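Local coordinates for protein insecticyanin-A (PDB 1Z24) that binds biliverdin IX gamma as a lipocalin and, mixed with lipoprotein-bound carotenes, gives hornworms their green camouflage colour, at residues Asn59-Val62 against Lys67-Met70; Asp73-Ile76 against Ala80-Thr83; Pro103-Thr108 against Ala114-Cys119. All blocks are in the same frame, centred on the assembly; numbering follows the deposited sequence.

Interaction 1 of 3, residues Asn59-Val62 against Lys67-Met70; sequences NSFV and KEYM. With BLV (biliverdin IX gamma chromophore), chain B.
Asn-59 and Met-70 face each other as a hydrogen-bonded pair of the antiparallel hairpin formed by strands 55-63 and 66-76, part of the lipocalin barrel wall. Asn-59 N donates to Met-70 O (2.9 Å), and Met-70 N returns a bond to Asn-59 O. Two residues on, Phe-61 and Glu-68 repeat the exchange: Phe-61 N to Glu-68 O (3.0 Å) and Glu-68 N to Phe-61 O (2.8 Å). All four amides and all four carbonyls of these residues are thereby used within the hairpin. Three carbonyls also receive CA-H contacts, among them Glu-68 O from Ser-60 CA. The backbones of Ser-60 and Val-62 bond instead to Ile-45 and Lys-42, whereas those of Lys-67 and Tyr-69 turn to strand 179-182.

Asn-59, Phe-61, Glu-68 and Met-70 share the face that meets the chromophore. Phe-61 CG sits between its backbone N and carbonyl carbon (chi1 61°), and this rotation brings one ring face against the pigment, where CD2 lies 3.5 Å from BLV CAC. Glu-68 OE1 comes to the ring edge near its plane, 3.7 Å from Phe-61 CE1, the carboxylate turned 56° from the ring. The Met-70 thioether, its chain bent at the last torsion (chi3 80°), places SD 3.4 Å from BLV C1D and CE beside the same terminal lactam ring. Asn-59 CB packs at 3.5 Å on BLV CMC. On the other face, the aliphatic part of Lys-67 runs past Ser-60 and Val-62, its NZ making a weak bond to Tyr-177 OH.

With backbone polarity met by the strands, the pigment here is received through van der Waals contacts of ring, thioether and the Asn-59 side chain, and hydrogen bonds reach it from Arg-97, Asn-37 and Asn-118, outside this hairpin.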
loop_
_atom_site.group_PDB
_atom_site.type_symbol
_atom_site.label_atom_id
_atom_site.label_comp_id
_atom_site.label_asym_id
_atom_site.label_seq_id
_atom_site.Cartn_x
_atom_site.Cartn_y
_atom_site.Cartn_z
ATOM N N ASN A 59 13.133 21.882 -18.491
ATOM C CA ASN A 59 13.540 20.501 -18.507
ATOM C C ASN A 59 14.214 20.163 -19.830
ATOM O O ASN A 59 13.784 20.589 -20.920
ATOM C CB ASN A 59 12.314 19.555 -18.495
ATOM C CG ASN A 59 11.609 19.255 -17.180
ATOM O OD1 ASN A 59 12.194 19.386 -16.054
ATOM N ND2 ASN A 59 10.275 18.851 -17.336
ATOM N N SER A 60 15.257 19.359 -19.755
ATOM C CA SER A 60 15.924 18.970 -20.945
ATOM C C SER A 60 16.635 17.655 -20.858
ATOM O O SER A 60 17.019 17.162 -19.811
ATOM C CB SER A 60 16.943 20.021 -21.423
ATOM O OG SER A 60 18.175 19.972 -20.690
ATOM N N PHE A 61 16.832 17.122 -22.033
ATOM C CA PHE A 61 17.536 15.895 -22.223
ATOM C C PHE A 61 18.028 15.851 -23.646
ATOM O O PHE A 61 17.671 16.692 -24.481
ATOM C CB PHE A 61 16.888 14.634 -21.723
ATOM C CG PHE A 61 15.563 14.262 -22.330
ATOM C CD1 PHE A 61 15.206 14.577 -23.653
ATOM C CD2 PHE A 61 14.662 13.521 -21.562
ATOM C CE1 PHE A 61 13.984 14.183 -24.200
ATOM C CE2 PHE A 61 13.438 13.098 -22.102
ATOM C CZ PHE A 61 13.084 13.429 -23.424
ATOM N N VAL A 62 18.833 14.873 -23.905
ATOM C CA VAL A 62 19.401 14.685 -25.213
ATOM C C VAL A 62 19.056 13.318 -25.844
ATOM O O VAL A 62 19.229 12.232 -25.251
ATOM C CB VAL A 62 20.960 14.889 -25.177
ATOM C CG1 VAL A 62 21.585 14.767 -26.564
ATOM C CG2 VAL A 62 21.382 16.255 -24.607
ATOM N N LYS A 67 19.013 18.289 -28.403
ATOM C CA LYS A 67 18.638 18.611 -27.087
ATOM C C LYS A 67 17.224 19.030 -27.070
ATOM O O LYS A 67 16.912 20.126 -27.525
ATOM C CB LYS A 67 19.439 19.732 -26.467
ATOM C CG LYS A 67 19.304 19.830 -24.953
ATOM C CD LYS A 67 19.172 21.214 -24.350
ATOM C CE LYS A 67 20.275 22.259 -24.464
ATOM N NZ LYS A 67 20.880 22.646 -23.161
ATOM N N GLU A 68 16.393 18.172 -26.511
ATOM C CA GLU A 68 14.994 18.521 -26.402
ATOM C C GLU A 68 14.677 19.123 -25.040
ATOM O O GLU A 68 15.139 18.663 -23.953
ATOM C CB GLU A 68 14.077 17.361 -26.706
ATOM C CG GLU A 68 14.378 16.818 -28.075
ATOM C CD GLU A 68 13.625 15.539 -28.305
ATOM O OE1 GLU A 68 12.791 15.121 -27.529
ATOM O OE2 GLU A 68 13.961 14.920 -29.391
ATOM N N TYR A 69 13.853 20.181 -25.098
ATOM C CA TYR A 69 13.516 20.805 -23.856
ATOM C C TYR A 69 12.074 21.250 -23.745
ATOM O O TYR A 69 11.331 21.275 -24.731
ATOM C CB TYR A 69 14.497 21.926 -23.595
ATOM C CG TYR A 69 14.360 22.974 -24.623
ATOM C CD1 TYR A 69 13.598 24.095 -24.284
ATOM C CD2 TYR A 69 14.980 22.862 -25.880
ATOM C CE1 TYR A 69 13.453 25.134 -25.207
ATOM C CE2 TYR A 69 14.852 23.894 -26.819
ATOM C CZ TYR A 69 14.084 25.017 -26.457
ATOM O OH TYR A 69 13.907 26.066 -27.325
ATOM N N MET A 70 11.693 21.587 -22.508
ATOM C CA MET A 70 10.342 22.032 -22.199
ATOM C C MET A 70 10.422 23.150 -21.205
ATOM O O MET A 70 11.194 23.074 -20.244
ATOM C CB MET A 70 9.629 20.952 -21.369
ATOM C CG MET A 70 9.476 19.633 -22.052
ATOM S SD MET A 70 9.050 18.289 -20.909
ATOM C CE MET A 70 7.307 18.473 -20.639
HETATM N NA BLV B . 7.162 13.427 -15.654
HETATM C C1A BLV B . 5.980 12.854 -15.986
HETATM C C2A BLV B . 5.027 12.808 -14.890
HETATM C C3A BLV B . 5.660 13.398 -13.836
HETATM C C4A BLV B . 7.000 13.771 -14.328
HETATM C CMA BLV B . 5.178 13.590 -12.349
HETATM O OA BLV B . 5.754 12.434 -17.101
HETATM C CAA BLV B . 3.688 12.191 -14.926
HETATM C CBA BLV B . 3.986 10.724 -14.833
HETATM C CGA BLV B . 2.691 9.945 -15.064
HETATM O O1A BLV B . 2.074 9.453 -14.159
HETATM O O2A BLV B . 2.266 9.857 -16.173
HETATM C CHB BLV B . 7.962 14.369 -13.515
HETATM N NB BLV B . 9.824 14.730 -15.058
HETATM C C1B BLV B . 9.301 14.596 -13.791
HETATM C C2B BLV B . 10.324 14.764 -12.789
HETATM C C3B BLV B . 11.452 14.991 -13.463
HETATM C C4B BLV B . 11.134 14.953 -14.895
HETATM C CMB BLV B . 10.131 14.707 -11.282
HETATM C CAB BLV B . 12.808 15.220 -12.865
HETATM C CBB BLV B . 13.821 14.585 -13.540
HETATM C CHC BLV B . 12.075 15.202 -15.903
HETATM N NC BLV B . 10.957 14.894 -18.030
HETATM C C1C BLV B . 11.962 15.365 -17.253
HETATM C C2C BLV B . 12.980 16.059 -18.059
HETATM C C3C BLV B . 12.628 16.076 -19.347
HETATM C C4C BLV B . 11.311 15.320 -19.336
HETATM C CMC BLV B . 14.144 16.730 -17.499
HETATM C CAC BLV B . 13.278 16.625 -20.632
HETATM C CBC BLV B . 12.520 16.948 -21.707
HETATM C CHD BLV B . 10.554 14.973 -20.509
HETATM N ND BLV B . 8.280 15.142 -19.556
HETATM C C1D BLV B . 9.180 14.906 -20.634
HETATM C C2D BLV B . 8.411 14.622 -21.885
HETATM C C3D BLV B . 7.073 14.684 -21.569
HETATM C C4D BLV B . 7.032 15.011 -20.154
HETATM C CMD BLV B . 8.950 14.298 -23.245
HETATM O OD BLV B . 5.999 15.162 -19.548
HETATM C CAD BLV B . 5.932 14.488 -22.486
HETATM C CBD BLV B . 5.371 15.852 -22.837
HETATM C CGD BLV B . 4.020 15.728 -23.632
HETATM O O1D BLV B . 4.028 15.757 -24.821
HETATM O O2D BLV B . 2.957 15.575 -23.060
#

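Interaction 2 of 3, residues Asp73-Ile76 against Ala80-Thr83; sequences DLEI and AKYT
A small apolar contact of Ile-76 with Ala-80, joined by a salt bridge of Glu-75 with Lys-81, connects the end of barrel strand 66-76 to the short helix 80-83 that follows it after a three-residue link. It is local packing at the strand's exit, covering 178 Å² in all.

The apolar part rests on one branch of Ile-76. Its CG2 methyl lies anti to the backbone N and meets Ala-80 CB at 3.5 Å; the same methyl is 4.0 Å from Lys-81 CG, and so it touches both of the first two residues of the helix. Ile-76 also packs on Phe-18, while Ala-80 leans on Lys-87 in the loop ahead of strand 88-94.

The polar part runs back along the chain. Lys-81 is extended beyond CG, its chi2 to chi4 all near 180°, and this straight reach carries it beside the Ile-76 carbonyl, with CE 3.8 Å from Ile-76 O. Its ammonium group then arrives near the end of Glu-75, whose own chain is likewise extended. The two side chains meet obliquely, and Lys-81 NZ stands 3.3 Å from Glu-75 OE1, a weak hydrogen bond within the salt bridge. Behind it the strand is held in the sheet by backbone bonds of Asp-73 with Thr-91, Leu-74 with Ala-55 and Glu-75 with Val-89.

Both charged residues are exposed, and water would be expected to screen their attraction. The ion pair is therefore likely to contribute modestly, leaving the methyl contact on Ala-80, which is buried, as the better sheltered part of this join between strand and helix.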
loop_
_atom_site.group_PDB
_atom_site.type_symbol
_atom_site.label_atom_id
_atom_site.label_comp_id
_atom_site.label_asym_id
_atom_site.label_seq_id
_atom_site.Cartn_x
_atom_site.Cartn_y
_atom_site.Cartn_z
ATOM N N ASP A 73 5.645 26.418 -16.055
ATOM C CA ASP A 73 5.477 27.058 -14.806
ATOM C C ASP A 73 5.500 26.038 -13.714
ATOM O O ASP A 73 5.188 24.870 -13.919
ATOM C CB ASP A 73 4.145 27.814 -14.829
ATOM C CG ASP A 73 4.137 28.929 -15.904
ATOM O OD1 ASP A 73 3.274 29.004 -16.778
ATOM O OD2 ASP A 73 5.137 29.794 -15.787
ATOM N N LEU A 74 5.870 26.515 -12.557
ATOM C CA LEU A 74 5.939 25.651 -11.408
ATOM C C LEU A 74 5.262 26.294 -10.223
ATOM O O LEU A 74 5.443 27.480 -9.973
ATOM C CB LEU A 74 7.447 25.355 -11.108
ATOM C CG LEU A 74 7.616 24.178 -10.132
ATOM C CD1 LEU A 74 9.033 23.651 -10.097
ATOM C CD2 LEU A 74 7.316 24.595 -8.727
ATOM N N GLU A 75 4.507 25.527 -9.465
ATOM C CA GLU A 75 3.850 26.080 -8.300
ATOM C C GLU A 75 3.607 24.994 -7.268
ATOM O O GLU A 75 3.543 23.795 -7.596
ATOM C CB GLU A 75 2.509 26.620 -8.758
ATOM C CG GLU A 75 1.942 27.766 -7.974
ATOM C CD GLU A 75 0.563 27.989 -8.425
ATOM O OE1 GLU A 75 -0.218 28.756 -7.866
ATOM O OE2 GLU A 75 0.304 27.246 -9.486
ATOM N N ILE A 76 3.477 25.428 -6.021
ATOM C CA ILE A 76 3.220 24.466 -5.005
ATOM C C ILE A 76 1.800 23.962 -5.177
ATOM O O ILE A 76 0.851 24.720 -5.449
ATOM C CB ILE A 76 3.292 25.063 -3.595
ATOM C CG1 ILE A 76 4.666 25.640 -3.248
ATOM C CG2 ILE A 76 2.879 24.046 -2.506
ATOM C CD1 ILE A 76 5.834 24.652 -3.229
ATOM N N ALA A 80 -0.900 21.250 -0.792
ATOM C CA ALA A 80 0.387 21.417 -0.095
ATOM C C ALA A 80 0.557 22.831 0.402
ATOM O O ALA A 80 1.425 23.167 1.192
ATOM C CB ALA A 80 1.486 21.123 -1.133
ATOM N N LYS A 81 -0.257 23.715 -0.096
ATOM C CA LYS A 81 -0.112 25.067 0.385
ATOM C C LYS A 81 -0.510 25.121 1.868
ATOM O O LYS A 81 0.035 25.868 2.661
ATOM C CB LYS A 81 -0.900 26.136 -0.395
ATOM C CG LYS A 81 -0.163 26.490 -1.648
ATOM C CD LYS A 81 -1.026 27.051 -2.725
ATOM C CE LYS A 81 -0.184 27.928 -3.624
ATOM N NZ LYS A 81 -0.995 28.620 -4.617
ATOM N N TYR A 82 -1.476 24.303 2.215
ATOM C CA TYR A 82 -1.992 24.215 3.545
ATOM C C TYR A 82 -1.207 23.308 4.443
ATOM O O TYR A 82 -1.066 23.575 5.649
ATOM C CB TYR A 82 -3.436 23.681 3.454
ATOM C CG TYR A 82 -4.356 24.790 2.998
ATOM C CD1 TYR A 82 -4.632 24.914 1.626
ATOM C CD2 TYR A 82 -4.942 25.680 3.922
ATOM C CE1 TYR A 82 -5.457 25.943 1.159
ATOM C CE2 TYR A 82 -5.761 26.722 3.461
ATOM C CZ TYR A 82 -5.991 26.848 2.082
ATOM O OH TYR A 82 -6.782 27.821 1.626
ATOM N N THR A 83 -0.717 22.218 3.870
ATOM C CA THR A 83 0.028 21.301 4.698
ATOM C C THR A 83 1.512 21.635 4.706
ATOM O O THR A 83 2.216 21.208 5.586
ATOM C CB THR A 83 -0.117 19.836 4.263
ATOM O OG1 THR A 83 0.392 19.746 2.907
ATOM C CG2 THR A 83 -1.570 19.369 4.281
#

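Interaction 3 of 3, residues Pro103-Thr108 against Ala114-Cys119; sequences PWVLAT and AINYNC. With BLV (biliverdin IX gamma chromophore), chain B.
Asn-116 lies alongside Val-105, the two side chains of this non-hydrogen-bonded pair pointing the same way. Its CB passes 3.8 Å from Trp-104 O. Next, with CG beside the backbone N (chi1 -77°), CG stands 3.9 Å from Val-105 CG2. Here the amide forks. ND2 rests on both Val-105 methyls, nearest CG2 at 3.4 Å, while OD1 is hydrogen-bonded to Tyr-88 OH and also comes within 4.0 Å of BLV CMB, the pigment methyl that Pro-103 CB approaches too. A leucine in its place would probably leave the Tyr-88 hydroxyl without this partner and disturb the packing beside the pigment methyl.

The strands form a lipocalin hairpin, antiparallel 97-108 and 113-122, interrupted by a classic beta bulge: Leu-106 and Ala-107 both face Ile-115, whose O accepts Leu-106 N at 2.7 Å and, weakly, Ala-107 N. Ala-107 O takes Ile-115 N in return. Before the bulge, Trp-104 and Tyr-117 exchange two backbone bonds. Leu-106 CG packs 3.9 Å from Tyr-117 CB, and Trp-104 CB lies at the tyrosine ring's edge; Ala-107 and Ile-115 meet Val-152 of helix 144-154. Farther along, Asn-118 ND2 donates almost straight (169°) to the propionate oxygen BLV O1A at 2.9 Å, while His-131 ND1 is hydrogen-bonded to Asn-118 OD1.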
loop_
_atom_site.group_PDB
_atom_site.type_symbol
_atom_site.label_atom_id
_atom_site.label_comp_id
_atom_site.label_asym_id
_atom_site.label_seq_id
_atom_site.Cartn_x
_atom_site.Cartn_y
_atom_site.Cartn_z
ATOM N N PRO A 103 4.811 15.993 -9.253
ATOM C CA PRO A 103 5.707 15.108 -8.543
ATOM C C PRO A 103 5.580 15.278 -7.022
ATOM O O PRO A 103 5.369 16.358 -6.488
ATOM C CB PRO A 103 7.108 15.559 -8.925
ATOM C CG PRO A 103 6.930 16.627 -10.005
ATOM C CD PRO A 103 5.539 17.179 -9.790
ATOM N N TRP A 104 5.698 14.198 -6.320
ATOM C CA TRP A 104 5.636 14.246 -4.895
ATOM C C TRP A 104 7.080 14.075 -4.405
ATOM O O TRP A 104 7.784 13.180 -4.844
ATOM C CB TRP A 104 4.869 13.010 -4.301
ATOM C CG TRP A 104 3.415 13.055 -4.632
ATOM C CD1 TRP A 104 2.899 13.420 -5.843
ATOM C CD2 TRP A 104 2.306 12.711 -3.802
ATOM N NE1 TRP A 104 1.530 13.348 -5.816
ATOM C CE2 TRP A 104 1.137 12.874 -4.565
ATOM C CE3 TRP A 104 2.191 12.209 -2.519
ATOM C CZ2 TRP A 104 -0.147 12.570 -4.050
ATOM C CZ3 TRP A 104 0.951 11.941 -1.981
ATOM C CH2 TRP A 104 -0.205 12.092 -2.754
ATOM N N VAL A 105 7.527 14.918 -3.490
ATOM C CA VAL A 105 8.877 14.821 -2.954
ATOM C C VAL A 105 8.822 14.032 -1.667
ATOM O O VAL A 105 8.311 14.504 -0.639
ATOM C CB VAL A 105 9.499 16.222 -2.659
ATOM C CG1 VAL A 105 11.018 16.115 -2.264
ATOM C CG2 VAL A 105 9.421 16.963 -3.992
ATOM N N LEU A 106 9.337 12.808 -1.733
ATOM C CA LEU A 106 9.339 11.961 -0.549
ATOM C C LEU A 106 10.372 12.401 0.483
ATOM O O LEU A 106 10.167 12.325 1.691
ATOM C CB LEU A 106 9.727 10.527 -0.946
ATOM C CG LEU A 106 8.779 9.872 -1.924
ATOM C CD1 LEU A 106 8.956 8.350 -1.938
ATOM C CD2 LEU A 106 7.367 10.305 -1.580
ATOM N N ALA A 107 11.512 12.843 -0.001
ATOM C CA ALA A 107 12.600 13.293 0.873
ATOM C C ALA A 107 13.700 14.052 0.118
ATOM O O ALA A 107 13.972 13.816 -1.051
ATOM C CB ALA A 107 13.347 12.050 1.327
ATOM N N THR A 108 14.337 14.975 0.820
ATOM C CA THR A 108 15.403 15.747 0.253
ATOM C C THR A 108 16.151 16.536 1.318
ATOM O O THR A 108 15.604 16.944 2.360
ATOM C CB THR A 108 14.789 16.805 -0.663
ATOM O OG1 THR A 108 15.858 17.466 -1.324
ATOM C CG2 THR A 108 13.963 17.875 0.104
ATOM N N ALA A 114 17.319 14.565 -3.847
ATOM C CA ALA A 114 15.881 14.564 -3.722
ATOM C C ALA A 114 15.363 13.235 -4.219
ATOM O O ALA A 114 15.901 12.684 -5.176
ATOM C CB ALA A 114 15.106 15.661 -4.466
ATOM N N ILE A 115 14.312 12.722 -3.569
ATOM C CA ILE A 115 13.646 11.482 -3.968
ATOM C C ILE A 115 12.205 11.883 -4.278
ATOM O O ILE A 115 11.426 12.242 -3.367
ATOM C CB ILE A 115 13.748 10.328 -2.986
ATOM C CG1 ILE A 115 15.217 10.031 -2.723
ATOM C CG2 ILE A 115 13.105 9.074 -3.538
ATOM C CD1 ILE A 115 15.340 9.175 -1.467
ATOM N N ASN A 116 11.876 11.856 -5.583
ATOM C CA ASN A 116 10.555 12.227 -6.123
ATOM C C ASN A 116 9.766 11.017 -6.568
ATOM O O ASN A 116 10.343 10.002 -6.945
ATOM C CB ASN A 116 10.705 13.240 -7.282
ATOM C CG ASN A 116 10.989 14.642 -6.773
ATOM O OD1 ASN A 116 10.817 15.619 -7.477
ATOM N ND2 ASN A 116 11.407 14.731 -5.593
ATOM N N TYR A 117 8.450 11.128 -6.525
ATOM C CA TYR A 117 7.632 9.992 -6.902
ATOM C C TYR A 117 6.242 10.369 -7.357
ATOM O O TYR A 117 5.849 11.474 -7.192
ATOM C CB TYR A 117 7.447 9.312 -5.530
ATOM C CG TYR A 117 6.323 8.290 -5.267
ATOM C CD1 TYR A 117 6.605 6.923 -5.307
ATOM C CD2 TYR A 117 5.028 8.704 -4.943
ATOM C CE1 TYR A 117 5.635 5.950 -5.046
ATOM C CE2 TYR A 117 4.044 7.752 -4.665
ATOM C CZ TYR A 117 4.355 6.390 -4.712
ATOM O OH TYR A 117 3.391 5.475 -4.433
ATOM N N ASN A 118 5.509 9.443 -7.945
ATOM C CA ASN A 118 4.139 9.664 -8.382
ATOM C C ASN A 118 3.476 8.297 -8.528
ATOM O O ASN A 118 4.166 7.304 -8.629
ATOM C CB ASN A 118 3.787 10.652 -9.481
ATOM C CG ASN A 118 3.554 9.975 -10.811
ATOM O OD1 ASN A 118 4.410 9.241 -11.331
ATOM N ND2 ASN A 118 2.421 10.281 -11.389
ATOM N N CYS A 119 2.165 8.266 -8.491
ATOM C CA CYS A 119 1.342 7.086 -8.590
ATOM C C CYS A 119 0.193 7.496 -9.446
ATOM O O CYS A 119 -0.499 8.452 -9.155
ATOM C CB CYS A 119 0.865 6.544 -7.201
ATOM S SG CYS A 119 0.004 4.967 -7.488
HETATM N NA BLV B . 7.162 13.427 -15.654
HETATM C C1A BLV B . 5.980 12.854 -15.986
HETATM C C2A BLV B . 5.027 12.808 -14.890
HETATM C C3A BLV B . 5.660 13.398 -13.836
HETATM C C4A BLV B . 7.000 13.771 -14.328
HETATM C CMA BLV B . 5.178 13.590 -12.349
HETATM O OA BLV B . 5.754 12.434 -17.101
HETATM C CAA BLV B . 3.688 12.191 -14.926
HETATM C CBA BLV B . 3.986 10.724 -14.833
HETATM C CGA BLV B . 2.691 9.945 -15.064
HETATM O O1A BLV B . 2.074 9.453 -14.159
HETATM O O2A BLV B . 2.266 9.857 -16.173
HETATM C CHB BLV B . 7.962 14.369 -13.515
HETATM N NB BLV B . 9.824 14.730 -15.058
HETATM C C1B BLV B . 9.301 14.596 -13.791
HETATM C C2B BLV B . 10.324 14.764 -12.789
HETATM C C3B BLV B . 11.452 14.991 -13.463
HETATM C C4B BLV B . 11.134 14.953 -14.895
HETATM C CMB BLV B . 10.131 14.707 -11.282
HETATM C CAB BLV B . 12.808 15.220 -12.865
HETATM C CBB BLV B . 13.821 14.585 -13.540
HETATM C CHC BLV B . 12.075 15.202 -15.903
HETATM N NC BLV B . 10.957 14.894 -18.030
HETATM C C1C BLV B . 11.962 15.365 -17.253
HETATM C C2C BLV B . 12.980 16.059 -18.059
HETATM C C3C BLV B . 12.628 16.076 -19.347
HETATM C C4C BLV B . 11.311 15.320 -19.336
HETATM C CMC BLV B . 14.144 16.730 -17.499
HETATM C CAC BLV B . 13.278 16.625 -20.632
HETATM C CBC BLV B . 12.520 16.948 -21.707
HETATM C CHD BLV B . 10.554 14.973 -20.509
HETATM N ND BLV B . 8.280 15.142 -19.556
HETATM C C1D BLV B . 9.180 14.906 -20.634
HETATM C C2D BLV B . 8.411 14.622 -21.885
HETATM C C3D BLV B . 7.073 14.684 -21.569
HETATM C C4D BLV B . 7.032 15.011 -20.154
HETATM C CMD BLV B . 8.950 14.298 -23.245
HETATM O OD BLV B . 5.999 15.162 -19.548
HETATM C CAD BLV B . 5.932 14.488 -22.486
HETATM C CBD BLV B . 5.371 15.852 -22.837
HETATM C CGD BLV B . 4.020 15.728 -23.632
HETATM O O1D BLV B . 4.028 15.757 -24.821
HETATM O O2D BLV B . 2.957 15.575 -23.060
#

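Overall arrangement
All three contacts reach one curled lipocalin sheet, interaction 2 by its strand alone, and follow in series along the chain. Interactions 1 and 2 share strand 66-76, yet their centres are about 24 Å apart: one end of that strand lines the pocket, the other leaves the barrel. Interactions 1 and 3, with centres about 21 Å apart and nearest atoms about 8 Å apart, do not touch but are bridged by biliverdin, which presents one end to the 59-70 hairpin and the other to the 103-119 hairpin. Interaction 2 lies about 14 Å from interaction 3 between centres, and the Ile-76 side chain is about 13 Å from the pigment, outside the pocket.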